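Local coordinates for protein transcription regulator, Crp family (Thermus thermophilus, PDB 4EV0) that activates transcription from several promoters in a cAMP-dependent manner, binding cyclic AMP and DNA as a homodimer, at residues K31-Q36 and G49-F54; A66-G69 and L73-E76; P5-L10 and L43-S48; L137-A142 and V180-H185. All coordinates share one frame; numbering follows the deposited sequence.

Contact 1 of 4, residues K31-Q36 and G49-F54. With CMP (adenosine-3',5'-cyclic-monophosphate), chain G.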
loop_
_atom_site.group_PDB
_atom_site.type_symbol
_atom_site.label_atom_id
_atom_site.label_comp_id
_atom_site.label_asym_id
_atom_site.label_seq_id
_atom_site.Cartn_x
_atom_site.Cartn_y
_atom_site.Cartn_z
ATOM N N LYS B 31 18.591 21.136 6.929
ATOM C CA LYS B 31 18.106 21.124 8.310
ATOM C C LYS B 31 16.919 20.183 8.457
ATOM O O LYS B 31 16.007 20.183 7.624
ATOM C CB LYS B 31 17.733 22.527 8.805
ATOM C CG LYS B 31 18.922 23.395 9.227
ATOM C CD LYS B 31 19.167 23.400 10.751
ATOM C CE LYS B 31 20.463 24.172 11.075
ATOM N NZ LYS B 31 20.818 24.255 12.531
ATOM N N PRO B 32 16.940 19.361 9.517
ATOM C CA PRO B 32 15.811 18.496 9.861
ATOM C C PRO B 32 14.645 19.352 10.322
ATOM O O PRO B 32 14.840 20.293 11.093
ATOM C CB PRO B 32 16.342 17.666 11.036
ATOM C CG PRO B 32 17.827 17.803 10.976
ATOM C CD PRO B 32 18.080 19.167 10.426
ATOM N N ILE B 33 13.451 19.041 9.835
ATOM C CA ILE B 33 12.258 19.756 10.236
ATOM C C ILE B 33 11.695 19.053 11.475
ATOM O O ILE B 33 11.492 19.687 12.523
ATOM C CB ILE B 33 11.267 19.840 9.075
ATOM C CG1 ILE B 33 11.911 20.597 7.909
ATOM C CG2 ILE B 33 9.993 20.521 9.498
ATOM C CD1 ILE B 33 11.718 19.929 6.552
ATOM N N PHE B 34 11.480 17.743 11.357
ATOM C CA PHE B 34 11.233 16.872 12.512
ATOM C C PHE B 34 11.656 15.438 12.185
ATOM O O PHE B 34 11.969 15.116 11.031
ATOM C CB PHE B 34 9.772 16.923 12.982
ATOM C CG PHE B 34 8.768 16.583 11.905
ATOM C CD1 PHE B 34 8.595 15.272 11.477
ATOM C CD2 PHE B 34 7.985 17.574 11.332
ATOM C CE1 PHE B 34 7.682 14.963 10.493
ATOM C CE2 PHE B 34 7.054 17.261 10.333
ATOM C CZ PHE B 34 6.905 15.963 9.923
ATOM N N TYR B 35 11.637 14.585 13.207
ATOM C CA TYR B 35 12.017 13.183 13.071
ATOM C C TYR B 35 10.860 12.229 13.334
ATOM O O TYR B 35 9.902 12.571 14.022
ATOM C CB TYR B 35 13.152 12.860 14.038
ATOM C CG TYR B 35 14.482 13.444 13.634
ATOM C CD1 TYR B 35 14.891 13.429 12.304
ATOM C CD2 TYR B 35 15.330 14.007 14.576
ATOM C CE1 TYR B 35 16.115 13.958 11.923
ATOM C CE2 TYR B 35 16.559 14.543 14.208
ATOM C CZ TYR B 35 16.948 14.516 12.878
ATOM O OH TYR B 35 18.168 15.044 12.502
ATOM N N GLN B 36 10.964 11.031 12.768
ATOM C CA GLN B 36 10.038 9.939 13.041
ATOM C C GLN B 36 10.111 9.636 14.532
ATOM O O GLN B 36 11.206 9.550 15.094
ATOM C CB GLN B 36 10.428 8.696 12.212
ATOM C CG GLN B 36 9.441 7.517 12.263
ATOM C CD GLN B 36 9.858 6.352 11.340
ATOM O OE1 GLN B 36 10.723 6.512 10.474
ATOM N NE2 GLN B 36 9.248 5.176 11.537
ATOM N N GLY B 49 10.832 26.084 -1.566
ATOM C CA GLY B 49 11.877 25.131 -1.243
ATOM C C GLY B 49 11.459 23.708 -1.560
ATOM O O GLY B 49 10.566 23.476 -2.381
ATOM N N LYS B 50 12.098 22.750 -0.896
ATOM C CA LYS B 50 11.848 21.339 -1.152
ATOM C C LYS B 50 12.050 20.520 0.120
ATOM O O LYS B 50 13.046 20.686 0.839
ATOM C CB LYS B 50 12.771 20.838 -2.273
ATOM C CG LYS B 50 12.456 19.442 -2.788
ATOM C CD LYS B 50 13.367 19.048 -3.980
ATOM C CE LYS B 50 12.921 19.712 -5.286
ATOM N NZ LYS B 50 14.054 19.944 -6.231
ATOM N N VAL B 51 11.107 19.625 0.389
ATOM C CA VAL B 51 11.170 18.807 1.590
ATOM C C VAL B 51 11.220 17.323 1.247
ATOM O O VAL B 51 10.504 16.876 0.369
ATOM C CB VAL B 51 9.967 19.103 2.500
ATOM C CG1 VAL B 51 9.862 18.081 3.629
ATOM C CG2 VAL B 51 10.068 20.520 3.052
ATOM N N ARG B 52 12.073 16.559 1.921
ATOM C CA ARG B 52 12.039 15.113 1.758
ATOM C C ARG B 52 11.521 14.404 3.008
ATOM O O ARG B 52 11.970 14.679 4.128
ATOM C CB ARG B 52 13.409 14.547 1.378
ATOM C CG ARG B 52 13.391 13.037 1.220
ATOM C CD ARG B 52 14.704 12.511 0.667
ATOM N NE ARG B 52 15.753 12.576 1.674
ATOM C CZ ARG B 52 16.213 11.528 2.347
ATOM N NH1 ARG B 52 15.720 10.314 2.111
ATOM N NH2 ARG B 52 17.177 11.704 3.252
ATOM N N LEU B 53 10.575 13.492 2.795
ATOM C CA LEU B 53 10.061 12.609 3.834
ATOM C C LEU B 53 10.637 11.201 3.690
ATOM O O LEU B 53 10.773 10.688 2.577
ATOM C CB LEU B 53 8.545 12.504 3.722
ATOM C CG LEU B 53 7.765 13.813 3.716
ATOM C CD1 LEU B 53 6.319 13.562 3.315
ATOM C CD2 LEU B 53 7.838 14.484 5.083
ATOM N N PHE B 54 10.961 10.577 4.818
ATOM C CA PHE B 54 11.501 9.220 4.819
ATOM C C PHE B 54 11.280 8.530 6.157
ATOM O O PHE B 54 11.171 9.175 7.196
ATOM C CB PHE B 54 12.997 9.203 4.466
ATOM C CG PHE B 54 13.880 9.952 5.456
ATOM C CD1 PHE B 54 14.117 11.315 5.308
ATOM C CD2 PHE B 54 14.495 9.285 6.511
ATOM C CE1 PHE B 54 14.952 12.012 6.213
ATOM C CE2 PHE B 54 15.322 9.965 7.410
ATOM C CZ PHE B 54 15.547 11.335 7.263
HETATM P P CMP G . 3.101 12.971 10.327
HETATM O O1P CMP G . 2.623 14.054 11.250
HETATM O O2P CMP G . 2.805 11.531 10.679
HETATM O "O5'" CMP G . 4.680 13.146 10.037
HETATM C "C5'" CMP G . 5.275 12.615 8.854
HETATM C "C4'" CMP G . 4.381 12.897 7.698
HETATM O "O4'" CMP G . 4.769 12.181 6.510
HETATM C "C3'" CMP G . 2.966 12.447 7.891
HETATM O "O3'" CMP G . 2.310 13.181 8.904
HETATM C "C2'" CMP G . 2.419 12.599 6.484
HETATM O "O2'" CMP G . 2.230 13.964 6.157
HETATM C "C1'" CMP G . 3.622 12.079 5.677
HETATM N N9 CMP G . 3.439 10.678 5.285
HETATM C C8 CMP G . 3.314 9.615 6.099
HETATM N N7 CMP G . 3.124 8.489 5.354
HETATM C C5 CMP G . 3.132 8.842 4.052
HETATM C C6 CMP G . 3.005 8.148 2.744
HETATM N N6 CMP G . 2.818 6.800 2.695
HETATM N N1 CMP G . 3.074 8.910 1.618
HETATM C C2 CMP G . 3.250 10.241 1.662
HETATM N N3 CMP G . 3.387 10.932 2.818
HETATM C C4 CMP G . 3.335 10.295 4.014
HETATM O O HOH W 1 12.912 8.125 9.871
#
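Ile33 and Val51 pack against each other although strand 88-91 lies between their strands. The end of the isoleucine side chain, CD1, rests against both methyls of the valine, reaching Val51 CG2 at 3.9 Å. With CG1 of Ile33 anti to its carbonyl carbon (chi1 -61°), the longer branch is the one sent over to the valine, and the two side chains meet at a slant.

The spacing follows from the fold. Residues 32-34 and 51-57 are strands of one antiparallel sheet in the cyclic nucleotide-binding domain, whose beta sandwich belongs to the cupin group, and strand 88-91 runs between them and pairs with both. Spans 33-36 and 51-54 accordingly run nearly the same way, 14° apart. A classic beta bulge, in which Ile33 and Phe34 both face Ala89, interrupts the first strand.

Polar bridging takes over at the other end. A water donates to Gln36 OE1 at 2.8 Å and, weakly, to Phe54 O at 3.4 Å; Gln36 OE1 also accepts a bond from Thr56 N.

Ligand contacts come from the residues in between. Phe34 CE1 approaches O5' of cyclic AMP at 3.5 Å, obliquely to the ring, which also makes a cation-pi pair with Arg85. Leu53 CD1 lies 3.8 Å from the ribose O4' of the nucleotide, giving the sugar an apolar neighbour from the second strand.

Contact 2 of 4, residues A66-G69 and L73-E76. With CMP (adenosine-3',5'-cyclic-monophosphate), chain G.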
loop_
_atom_site.group_PDB
_atom_site.type_symbol
_atom_site.label_atom_id
_atom_site.label_comp_id
_atom_site.label_asym_id
_atom_site.label_seq_id
_atom_site.Cartn_x
_atom_site.Cartn_y
_atom_site.Cartn_z
ATOM N N ALA B 66 8.568 10.689 -0.060
ATOM C CA ALA B 66 8.114 11.812 -0.878
ATOM C C ALA B 66 9.115 12.944 -0.973
ATOM O O ALA B 66 9.849 13.212 -0.032
ATOM C CB ALA B 66 6.770 12.362 -0.347
ATOM N N LEU B 67 9.119 13.601 -2.126
ATOM C CA LEU B 67 9.751 14.900 -2.294
ATOM C C LEU B 67 8.649 15.925 -2.500
ATOM O O LEU B 67 7.843 15.814 -3.422
ATOM C CB LEU B 67 10.687 14.891 -3.498
ATOM C CG LEU B 67 11.974 14.094 -3.286
ATOM C CD1 LEU B 67 12.668 13.789 -4.614
ATOM C CD2 LEU B 67 12.888 14.862 -2.351
ATOM N N LEU B 68 8.598 16.919 -1.629
ATOM C CA LEU B 68 7.506 17.878 -1.669
ATOM C C LEU B 68 8.011 19.249 -2.047
ATOM O O LEU B 68 9.017 19.728 -1.507
ATOM C CB LEU B 68 6.788 17.945 -0.321
ATOM C CG LEU B 68 6.281 16.602 0.206
ATOM C CD1 LEU B 68 5.572 16.794 1.527
ATOM C CD2 LEU B 68 5.364 15.910 -0.814
ATOM N N GLY B 69 7.310 19.877 -2.984
ATOM C CA GLY B 69 7.610 21.245 -3.360
ATOM C C GLY B 69 6.461 22.136 -2.950
ATOM O O GLY B 69 5.533 21.664 -2.289
ATOM N N LEU B 73 1.600 19.418 1.155
ATOM C CA LEU B 73 1.341 19.320 2.583
ATOM C C LEU B 73 2.015 18.112 3.245
ATOM O O LEU B 73 2.106 17.044 2.641
ATOM C CB LEU B 73 -0.174 19.245 2.786
ATOM C CG LEU B 73 -0.767 19.077 4.180
ATOM C CD1 LEU B 73 -2.081 19.831 4.238
ATOM C CD2 LEU B 73 -1.008 17.627 4.500
ATOM N N PHE B 74 2.474 18.280 4.487
ATOM C CA PHE B 74 2.948 17.147 5.297
ATOM C C PHE B 74 2.785 17.370 6.802
ATOM O O PHE B 74 2.645 18.505 7.253
ATOM C CB PHE B 74 4.405 16.802 4.982
ATOM C CG PHE B 74 5.384 17.906 5.303
ATOM C CD1 PHE B 74 5.557 18.980 4.432
ATOM C CD2 PHE B 74 6.135 17.870 6.476
ATOM C CE1 PHE B 74 6.467 19.998 4.721
ATOM C CE2 PHE B 74 7.042 18.881 6.774
ATOM C CZ PHE B 74 7.213 19.942 5.889
ATOM N N GLY B 75 2.821 16.279 7.566
ATOM C CA GLY B 75 2.752 16.331 9.015
ATOM C C GLY B 75 1.336 16.400 9.567
ATOM O O GLY B 75 1.109 16.829 10.710
ATOM N N GLU B 76 0.373 15.968 8.759
ATOM C CA GLU B 76 -1.035 16.070 9.139
ATOM C C GLU B 76 -1.485 14.948 10.085
ATOM O O GLU B 76 -2.496 15.069 10.763
ATOM C CB GLU B 76 -1.926 16.142 7.892
ATOM C CG GLU B 76 -2.083 14.824 7.128
ATOM C CD GLU B 76 -0.805 14.345 6.416
ATOM O OE1 GLU B 76 0.085 15.170 6.088
ATOM O OE2 GLU B 76 -0.694 13.121 6.174
HETATM P P CMP G . 3.101 12.971 10.327
HETATM O O1P CMP G . 2.623 14.054 11.250
HETATM O O2P CMP G . 2.805 11.531 10.679
HETATM O "O5'" CMP G . 4.680 13.146 10.037
HETATM C "C5'" CMP G . 5.275 12.615 8.854
HETATM C "C4'" CMP G . 4.381 12.897 7.698
HETATM O "O4'" CMP G . 4.769 12.181 6.510
HETATM C "C3'" CMP G . 2.966 12.447 7.891
HETATM O "O3'" CMP G . 2.310 13.181 8.904
HETATM C "C2'" CMP G . 2.419 12.599 6.484
HETATM O "O2'" CMP G . 2.230 13.964 6.157
HETATM C "C1'" CMP G . 3.622 12.079 5.677
HETATM N N9 CMP G . 3.439 10.678 5.285
HETATM C C8 CMP G . 3.314 9.615 6.099
HETATM N N7 CMP G . 3.124 8.489 5.354
HETATM C C5 CMP G . 3.132 8.842 4.052
HETATM C C6 CMP G . 3.005 8.148 2.744
HETATM N N6 CMP G . 2.818 6.800 2.695
HETATM N N1 CMP G . 3.074 8.910 1.618
HETATM C C2 CMP G . 3.250 10.241 1.662
HETATM N N3 CMP G . 3.387 10.932 2.818
HETATM C C4 CMP G . 3.335 10.295 4.014
#
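The ribose hydroxyl O2' of cyclic AMP is gripped by two neighbouring residues. It accepts a bond from Gly75 N at 2.8 Å, with an N-H...O angle of 153°, and donates to Glu76 OE1, a bond modelled very short at 2.5 Å, a length to be read with caution. A chi2 of -69° bends the Glu76 chain and turns its carboxylate back toward the sugar. The other oxygen, OE2, forms a salt bridge with Arg126, which also bonds to Leu73 O; the arginine thus probably steadies both the glutamate and the chain leading into it.

Behind this polar edge the contact is apolar and buried. Leu68 CD1 lies 3.6 Å from Phe74 CD1 and equally near Phe74 CB, meeting the ring obliquely where it joins its stem. The same methyl approaches Leu73 O at 3.6 Å, so one leucine branch fills the angle between the backbone of Leu73 and the side chain of Phe74. Tyr44 meets the Phe74 ring as well.

Gly75 has a positive phi of 84°, which favours glycine, where the chain leaves strand 73-74. This glycine-glutamate pair, directed at the 2'-hydroxyl, is characteristic of the phosphate-binding cassette of cyclic nucleotide-binding domains.

Contact 3 of 4, residues P5-L10 and L43-S48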
loop_
_atom_site.group_PDB
_atom_site.type_symbol
_atom_site.label_atom_id
_atom_site.label_comp_id
_atom_site.label_asym_id
_atom_site.label_seq_id
_atom_site.Cartn_x
_atom_site.Cartn_y
_atom_site.Cartn_z
ATOM N N PRO B 5 -3.997 21.601 -2.675
ATOM C CA PRO B 5 -5.177 20.720 -2.627
ATOM C C PRO B 5 -5.940 20.872 -1.308
ATOM O O PRO B 5 -7.150 20.644 -1.260
ATOM C CB PRO B 5 -4.579 19.309 -2.771
ATOM C CG PRO B 5 -3.135 19.449 -2.409
ATOM C CD PRO B 5 -2.733 20.848 -2.792
ATOM N N LEU B 6 -5.225 21.286 -0.261
ATOM C CA LEU B 6 -5.813 21.586 1.046
ATOM C C LEU B 6 -6.916 22.622 0.944
ATOM O O LEU B 6 -7.804 22.683 1.789
ATOM C CB LEU B 6 -4.733 22.112 1.992
ATOM C CG LEU B 6 -5.202 22.415 3.414
ATOM C CD1 LEU B 6 -5.735 21.150 4.086
ATOM C CD2 LEU B 6 -4.101 23.101 4.259
ATOM N N PHE B 7 -6.851 23.424 -0.113
ATOM C CA PHE B 7 -7.739 24.560 -0.321
ATOM C C PHE B 7 -8.715 24.366 -1.476
ATOM O O PHE B 7 -9.398 25.309 -1.889
ATOM C CB PHE B 7 -6.898 25.804 -0.581
ATOM C CG PHE B 7 -6.037 26.199 0.580
ATOM C CD1 PHE B 7 -6.505 26.069 1.876
ATOM C CD2 PHE B 7 -4.747 26.694 0.374
ATOM C CE1 PHE B 7 -5.707 26.436 2.953
ATOM C CE2 PHE B 7 -3.941 27.068 1.446
ATOM C CZ PHE B 7 -4.415 26.944 2.736
ATOM N N HIS B 8 -8.768 23.147 -2.000
ATOM C CA HIS B 8 -9.692 22.820 -3.083
ATOM C C HIS B 8 -11.157 23.081 -2.700
ATOM O O HIS B 8 -11.612 22.671 -1.637
ATOM C CB HIS B 8 -9.488 21.362 -3.521
ATOM C CG HIS B 8 -10.216 21.002 -4.779
ATOM N ND1 HIS B 8 -11.552 20.656 -4.794
ATOM C CD2 HIS B 8 -9.797 20.945 -6.065
ATOM C CE1 HIS B 8 -11.924 20.402 -6.036
ATOM N NE2 HIS B 8 -10.877 20.567 -6.826
ATOM N N GLY B 9 -11.879 23.795 -3.557
ATOM C CA GLY B 9 -13.286 24.072 -3.322
ATOM C C GLY B 9 -13.582 25.416 -2.686
ATOM O O GLY B 9 -14.737 25.872 -2.696
ATOM N N LEU B 10 -12.553 26.055 -2.131
ATOM C CA LEU B 10 -12.752 27.319 -1.433
ATOM C C LEU B 10 -12.678 28.524 -2.369
ATOM O O LEU B 10 -11.821 28.596 -3.251
ATOM C CB LEU B 10 -11.712 27.487 -0.330
ATOM C CG LEU B 10 -11.535 26.427 0.754
ATOM C CD1 LEU B 10 -10.318 26.850 1.599
ATOM C CD2 LEU B 10 -12.798 26.275 1.603
ATOM N N LEU B 43 0.830 20.683 11.264
ATOM C CA LEU B 43 1.095 20.272 9.885
ATOM C C LEU B 43 1.756 21.432 9.163
ATOM O O LEU B 43 1.780 22.551 9.672
ATOM C CB LEU B 43 -0.188 19.847 9.162
ATOM C CG LEU B 43 -1.370 20.821 9.059
ATOM C CD1 LEU B 43 -1.211 21.855 7.933
ATOM C CD2 LEU B 43 -2.670 20.047 8.902
ATOM N N TYR B 44 2.278 21.177 7.972
ATOM C CA TYR B 44 2.986 22.205 7.230
ATOM C C TYR B 44 2.592 22.210 5.759
ATOM O O TYR B 44 2.447 21.154 5.130
ATOM C CB TYR B 44 4.512 22.018 7.338
ATOM C CG TYR B 44 5.074 21.972 8.745
ATOM C CD1 TYR B 44 5.163 20.776 9.439
ATOM C CD2 TYR B 44 5.527 23.124 9.372
ATOM C CE1 TYR B 44 5.680 20.721 10.723
ATOM C CE2 TYR B 44 6.046 23.086 10.667
ATOM C CZ TYR B 44 6.122 21.878 11.334
ATOM O OH TYR B 44 6.637 21.824 12.612
ATOM N N LEU B 45 2.422 23.415 5.228
ATOM C CA LEU B 45 2.380 23.647 3.793
ATOM C C LEU B 45 3.752 24.151 3.378
ATOM O O LEU B 45 4.391 24.895 4.122
ATOM C CB LEU B 45 1.340 24.715 3.470
ATOM C CG LEU B 45 0.023 24.314 2.806
ATOM C CD1 LEU B 45 -0.296 22.831 3.017
ATOM C CD2 LEU B 45 -1.095 25.185 3.335
ATOM N N VAL B 46 4.215 23.745 2.200
ATOM C CA VAL B 46 5.470 24.271 1.669
ATOM C C VAL B 46 5.193 25.540 0.871
ATOM O O VAL B 46 4.480 25.509 -0.134
ATOM C CB VAL B 46 6.199 23.247 0.777
ATOM C CG1 VAL B 46 7.355 23.918 0.034
ATOM C CG2 VAL B 46 6.681 22.065 1.607
ATOM N N ALA B 47 5.728 26.663 1.342
ATOM C CA ALA B 47 5.604 27.927 0.624
ATOM C C ALA B 47 6.690 28.061 -0.458
ATOM O O ALA B 47 6.428 28.541 -1.565
ATOM C CB ALA B 47 5.674 29.077 1.590
ATOM N N SER B 48 7.904 27.632 -0.127
ATOM C CA SER B 48 9.012 27.632 -1.074
ATOM C C SER B 48 10.069 26.629 -0.618
ATOM O O SER B 48 10.194 26.362 0.576
ATOM C CB SER B 48 9.638 29.018 -1.156
ATOM O OG SER B 48 10.398 29.277 0.009
#
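The N-terminal segment ahead of helix 12-19 packs on the beta sandwich of the cyclic nucleotide-binding domain here, Leu6 and Phe7 meeting Leu45 of strand 42-46. Leu45 carries the contact from the strand side, and one of its methyls serves both partners. Its CD2 lies 3.8 Å from Leu6 CD2 and 3.8 Å from Phe7 CZ, while its CD1 stays within 4.0 Å of Leu6 CD2.

The two partners approach differently. Leu6 extends its CG anti to the backbone N (chi1 -178°) and meets Leu45 branch against branch at an angle. Phe7 comes from the opposite direction to Leu45 and offers the far end of its ring, CZ and CE2, with the methyl lying obliquely to the ring. The torsions of Leu45 are unusual, chi1 -107° and chi2 21°, away from the staggered positions, so its exact pose deserves some caution.

The backbone that presents Leu6 and Phe7 is compact. Residues 5-7 form a short 3-10 segment, with His8 N bonded to Pro5 O at 3.1 Å. A type II turn follows from Phe7 to Leu10, and Gly9 takes the positive phi it requires. Asn118 ND2 of helix 114-135 bonds to the carbonyls of both Leu6 and His8. Helix 12-19 packs against Phe7, whereas Val115 and Leu119 cover Leu6.

Attraction between the two segments rests on burial and fit, while hydrogen bonds fix each backbone separately: the 3-10 segment, turn and Asn118 for 5-10, sheet pairing for 43-46.

Contact 4 of 4, residues L137-A142 and V180-H185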
loop_
_atom_site.group_PDB
_atom_site.type_symbol
_atom_site.label_atom_id
_atom_site.label_comp_id
_atom_site.label_asym_id
_atom_site.label_seq_id
_atom_site.Cartn_x
_atom_site.Cartn_y
_atom_site.Cartn_z
ATOM N N LEU B 137 5.521 -4.769 -9.192
ATOM C CA LEU B 137 6.657 -5.647 -9.488
ATOM C C LEU B 137 7.231 -5.299 -10.863
ATOM O O LEU B 137 6.469 -5.033 -11.799
ATOM C CB LEU B 137 6.210 -7.114 -9.475
ATOM C CG LEU B 137 7.200 -8.217 -9.893
ATOM C CD1 LEU B 137 8.344 -8.393 -8.884
ATOM C CD2 LEU B 137 6.470 -9.541 -10.124
ATOM N N SER B 138 8.561 -5.306 -10.984
ATOM C CA SER B 138 9.234 -4.977 -12.247
ATOM C C SER B 138 8.870 -5.959 -13.358
ATOM O O SER B 138 8.547 -7.122 -13.088
ATOM C CB SER B 138 10.754 -4.954 -12.069
ATOM O OG SER B 138 11.266 -6.236 -11.746
ATOM N N PHE B 139 8.917 -5.494 -14.604
ATOM C CA PHE B 139 8.624 -6.363 -15.733
ATOM C C PHE B 139 9.577 -7.544 -15.747
ATOM O O PHE B 139 9.173 -8.686 -15.970
ATOM C CB PHE B 139 8.737 -5.615 -17.058
ATOM C CG PHE B 139 8.642 -6.517 -18.261
ATOM C CD1 PHE B 139 7.411 -6.840 -18.804
ATOM C CD2 PHE B 139 9.788 -7.056 -18.840
ATOM C CE1 PHE B 139 7.323 -7.672 -19.906
ATOM C CE2 PHE B 139 9.707 -7.895 -19.942
ATOM C CZ PHE B 139 8.477 -8.197 -20.474
ATOM N N GLU B 140 10.847 -7.253 -15.513
ATOM C CA GLU B 140 11.892 -8.259 -15.563
ATOM C C GLU B 140 11.637 -9.457 -14.638
ATOM O O GLU B 140 11.727 -10.614 -15.066
ATOM C CB GLU B 140 13.229 -7.606 -15.221
ATOM C CG GLU B 140 14.369 -8.582 -14.994
ATOM C CD GLU B 140 15.544 -7.946 -14.247
ATOM O OE1 GLU B 140 15.318 -6.976 -13.473
ATOM O OE2 GLU B 140 16.693 -8.420 -14.435
ATOM N N GLU B 141 11.334 -9.175 -13.373
ATOM C CA GLU B 141 11.053 -10.225 -12.404
ATOM C C GLU B 141 9.711 -10.925 -12.704
ATOM O O GLU B 141 9.574 -12.149 -12.521
ATOM C CB GLU B 141 11.032 -9.654 -10.999
ATOM C CG GLU B 141 12.353 -9.114 -10.522
ATOM C CD GLU B 141 12.194 -8.176 -9.334
ATOM O OE1 GLU B 141 12.673 -8.534 -8.237
ATOM O OE2 GLU B 141 11.578 -7.097 -9.503
ATOM N N ALA B 142 8.738 -10.149 -13.172
ATOM C CA ALA B 142 7.489 -10.723 -13.647
ATOM C C ALA B 142 7.782 -11.780 -14.728
ATOM O O ALA B 142 7.216 -12.862 -14.710
ATOM C CB ALA B 142 6.544 -9.619 -14.163
ATOM N N VAL B 180 0.706 -11.082 -16.927
ATOM C CA VAL B 180 0.866 -12.387 -17.556
ATOM C C VAL B 180 0.684 -12.274 -19.068
ATOM O O VAL B 180 1.460 -12.866 -19.840
ATOM C CB VAL B 180 -0.080 -13.478 -16.961
ATOM C CG1 VAL B 180 -0.317 -14.613 -17.971
ATOM C CG2 VAL B 180 0.499 -14.045 -15.662
ATOM N N SER B 181 -0.310 -11.493 -19.491
ATOM C CA SER B 181 -0.524 -11.302 -20.924
ATOM C C SER B 181 0.638 -10.522 -21.513
ATOM O O SER B 181 1.128 -10.848 -22.591
ATOM C CB SER B 181 -1.858 -10.607 -21.227
ATOM O OG SER B 181 -2.948 -11.384 -20.768
ATOM N N ARG B 182 1.083 -9.498 -20.797
ATOM C CA ARG B 182 2.235 -8.714 -21.229
ATOM C C ARG B 182 3.468 -9.598 -21.394
ATOM O O ARG B 182 4.171 -9.517 -22.397
ATOM C CB ARG B 182 2.529 -7.593 -20.234
ATOM C CG ARG B 182 1.491 -6.480 -20.206
ATOM C CD ARG B 182 1.893 -5.384 -19.202
ATOM N NE ARG B 182 3.214 -4.819 -19.502
ATOM C CZ ARG B 182 3.990 -4.204 -18.610
ATOM N NH1 ARG B 182 3.581 -4.082 -17.350
ATOM N NH2 ARG B 182 5.177 -3.719 -18.975
ATOM N N VAL B 183 3.719 -10.442 -20.400
ATOM C CA VAL B 183 4.858 -11.351 -20.438
ATOM C C VAL B 183 4.744 -12.396 -21.542
ATOM O O VAL B 183 5.709 -12.659 -22.263
ATOM C CB VAL B 183 5.058 -12.073 -19.088
ATOM C CG1 VAL B 183 6.072 -13.216 -19.236
ATOM C CG2 VAL B 183 5.506 -11.082 -18.024
ATOM N N LEU B 184 3.559 -12.984 -21.682
ATOM C CA LEU B 184 3.322 -13.976 -22.723
ATOM C C LEU B 184 3.492 -13.394 -24.119
ATOM O O LEU B 184 4.004 -14.062 -25.016
ATOM C CB LEU B 184 1.936 -14.590 -22.570
ATOM C CG LEU B 184 1.822 -15.623 -21.456
ATOM C CD1 LEU B 184 0.378 -16.076 -21.310
ATOM C CD2 LEU B 184 2.757 -16.804 -21.763
ATOM N N HIS B 185 3.083 -12.148 -24.309
ATOM C CA HIS B 185 3.271 -11.532 -25.614
ATOM C C HIS B 185 4.754 -11.296 -25.920
ATOM O O HIS B 185 5.200 -11.525 -27.045
ATOM C CB HIS B 185 2.395 -10.289 -25.779
ATOM C CG HIS B 185 0.948 -10.621 -25.997
ATOM N ND1 HIS B 185 0.492 -11.242 -27.144
ATOM C CD2 HIS B 185 -0.139 -10.459 -25.202
ATOM C CE1 HIS B 185 -0.814 -11.427 -27.054
ATOM N NE2 HIS B 185 -1.221 -10.962 -25.886
#
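Apolar contact joins the start of helix 139-154 to helix 177-189, with Val183 CG2 as the shared methyl. It lies 4.1 Å from Ala142 C and 4.3 Å from Ala142 CB, and Phe139 CE1 reaches it at 4.3 Å. The small alanine lets the backbones come near one another, the CA atoms of Ala142 and Val183 being 7.3 Å apart. Val146, one turn further along the first helix, continues the packing on Val183.

A charged group meets an aromatic one at the exposed margin. Phe139 CD1 sits over one face of the Arg182 guanidinium, 3.8 Å from NH2, with the two planes tilted 37° apart. The arginine chain bends at chi3 (57°), which turns its end toward Phe139, where NH2 lies obliquely to the ring.

A weak capping bond marks the start of helix 139-154: Ser138, at the N-cap, accepts from Glu141 N through OG at 3.4 Å.

Residues 180-185 of helix 177-189 lie in the predicted helix-turn-helix motif, 166-185, of which this would be the recognition helix. Since the touching groups are mainly methyls and ring carbons, its seating here depends on fit; the Arg182 guanidinium, at an exposed position, adds a cation beside the ring without a directional bond across the contact.

How the contacts relate
Contacts 1, 2 and 3 form one continuous unit in the cyclic nucleotide-binding domain. Strands 51-57 and 61-68 are sheet neighbours, so contacts 1 and 2, with centres 9 Å apart, share backbone bonds such as Val51 O to Leu68 N at 2.8 Å. Both touch the same cyclic AMP, from the sides of O5' and O4' in one case and of O2' in the other. Contact 3 adjoins contact 2 in the other sheet, where Tyr44 N and Phe74 O lie 2.8 Å apart, but its Leu45 side chain remains about 10 Å from the nucleotide. Contact 4 stands apart in the DNA-binding domain, its nearest atoms about 18 Å from contact 2.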